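Local coordinates for protein protease VII (Escherichia coli, PDB 1I78) that cleaves polypeptides as an integral outer membrane protease of the omptin family, built as a beta barrel, at residues A[186-190]-A[191-195]. The protein carries 3 engineered substitutions. Sequence-based numbering, arbitrary orientation.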
# COMPACT_ATOMS: atom_id res chain seq x y z
N SER A 186 1.28 23.98 5.94
CA SER A 186 1.66 24.69 4.73
C SER A 186 1.85 26.19 4.97
O SER A 186 1.09 26.82 5.70
CB SER A 186 0.60 24.48 3.65
OG SER A 186 -0.70 24.81 4.12
N TYR A 187 2.89 26.75 4.35
CA TYR A 187 3.19 28.16 4.48
C TYR A 187 2.93 28.84 3.15
O TYR A 187 3.13 28.25 2.09
CB TYR A 187 4.64 28.35 4.89
CG TYR A 187 4.96 29.75 5.35
CD1 TYR A 187 4.58 30.18 6.62
CD2 TYR A 187 5.65 30.63 4.53
CE1 TYR A 187 4.89 31.47 7.06
CE2 TYR A 187 5.95 31.92 4.96
CZ TYR A 187 5.58 32.34 6.22
OH TYR A 187 5.89 33.61 6.64
N ARG A 188 2.51 30.09 3.20
CA ARG A 188 2.20 30.81 1.98
C ARG A 188 2.86 32.18 1.85
O ARG A 188 2.70 33.04 2.71
CB ARG A 188 0.69 30.97 1.85
CG ARG A 188 0.23 31.72 0.62
CD ARG A 188 -1.28 31.88 0.58
NE ARG A 188 -1.72 32.51 -0.66
CZ ARG A 188 -2.99 32.65 -1.03
NH1 ARG A 188 -3.98 32.21 -0.27
NH2 ARG A 188 -3.26 33.24 -2.19
N TYR A 189 3.61 32.36 0.77
CA TYR A 189 4.25 33.64 0.50
C TYR A 189 3.68 34.17 -0.82
O TYR A 189 3.88 33.56 -1.88
CB TYR A 189 5.77 33.49 0.39
CG TYR A 189 6.45 34.81 0.10
CD1 TYR A 189 6.33 35.88 1.00
CD2 TYR A 189 7.18 35.01 -1.08
CE1 TYR A 189 6.90 37.12 0.72
CE2 TYR A 189 7.76 36.25 -1.36
CZ TYR A 189 7.61 37.30 -0.46
OH TYR A 189 8.16 38.54 -0.74
N GLU A 190 2.97 35.29 -0.74
CA GLU A 190 2.34 35.88 -1.92
C GLU A 190 1.26 34.90 -2.39
O GLU A 190 0.30 34.65 -1.66
CB GLU A 190 3.37 36.12 -3.03
CG GLU A 190 4.63 36.85 -2.58
CD GLU A 190 4.68 38.30 -3.02
OE1 GLU A 190 4.43 38.57 -4.21
OE2 GLU A 190 4.98 39.17 -2.17
N ASP A 191 1.40 34.35 -3.59
CA ASP A 191 0.41 33.39 -4.10
C ASP A 191 1.01 32.01 -4.24
O ASP A 191 0.41 31.12 -4.83
CB ASP A 191 -0.14 33.83 -5.46
CG ASP A 191 -1.06 35.04 -5.36
OD1 ASP A 191 -2.00 35.01 -4.53
OD2 ASP A 191 -0.83 36.02 -6.10
N PHE A 192 2.21 31.83 -3.68
CA PHE A 192 2.90 30.55 -3.74
C PHE A 192 2.75 29.81 -2.40
O PHE A 192 2.82 30.42 -1.33
CB PHE A 192 4.37 30.77 -4.08
CG PHE A 192 5.11 29.51 -4.39
CD1 PHE A 192 4.71 28.71 -5.46
CD2 PHE A 192 6.18 29.09 -3.61
CE1 PHE A 192 5.38 27.51 -5.74
CE2 PHE A 192 6.85 27.90 -3.88
CZ PHE A 192 6.45 27.10 -4.95
N GLU A 193 2.56 28.49 -2.47
CA GLU A 193 2.38 27.71 -1.26
C GLU A 193 3.10 26.36 -1.25
O GLU A 193 3.03 25.59 -2.21
CB GLU A 193 0.88 27.48 -1.03
CG GLU A 193 0.50 26.97 0.35
CD GLU A 193 -0.99 27.08 0.62
OE1 GLU A 193 -1.78 26.37 -0.03
OE2 GLU A 193 -1.37 27.91 1.47
N LEU A 194 3.80 26.10 -0.15
CA LEU A 194 4.53 24.86 0.05
C LEU A 194 3.93 24.18 1.29
O LEU A 194 3.70 24.83 2.30
CB LEU A 194 6.02 25.14 0.30
CG LEU A 194 6.87 25.72 -0.83
CD1 LEU A 194 8.26 26.01 -0.31
CD2 LEU A 194 6.94 24.75 -1.99
N GLY A 195 3.66 22.88 1.19
CA GLY A 195 3.10 22.16 2.32
C GLY A 195 3.63 20.76 2.52
O GLY A 195 4.40 20.23 1.71
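The guanidinium of R188 meets the carboxylate of D191 at its edge: NH2 donates to OD1 across 3.2 Å, in the guanidinium plane. The acid answers with the lone pair turned away from OD2, and the two flat groups are twisted 50° against each other in this salt bridge. A second bond, from R188 NE to E190 O at 3.1 Å, comes in 26° out of the guanidinium plane, so two donors of one side chain grip the turn; a cation-pi contact with Y240 adds to its hold. On one face of the Y189 ring lies CG of E190, 3.4 Å above the plane and toward the rim. An arginine suits this place because its long arm, extended with CG anti to the backbone N (chi1 179°), stands out from the face it shares with E193 and sets its guanidinium beside the turn, about level with the end of the strand.

The turn from Y189 to F192 is type II', closing a beta hairpin with a two-residue loop between strands 169-189 and 192-213 of the omptin barrel. E190 takes the first corner with the positive phi that a type II' turn demands, a place glycine usually fills. Hydrogen-bonded pairs Y189–F192 and Y187–L194 knit the strands; Y187 N reaches L194 O at 2.9 Å. All four of these side chains, aromatic or aliphatic, share one face of the hairpin and lie on the surface of the barrel.

S186, R188 and E193 occupy the other face. There the buried E193 lays its CG 3.4 Å from Y187 O, while its OE1 makes a salt bridge to K246 and a hydrogen bond to Y240 on the adjacent strand 219-242, which probably favours the charged acid. Small S186 and G195 form a non-hydrogen-bonded pair, CA to CA 3.8 Å; glycine, with no side chain, suits so close a pairing.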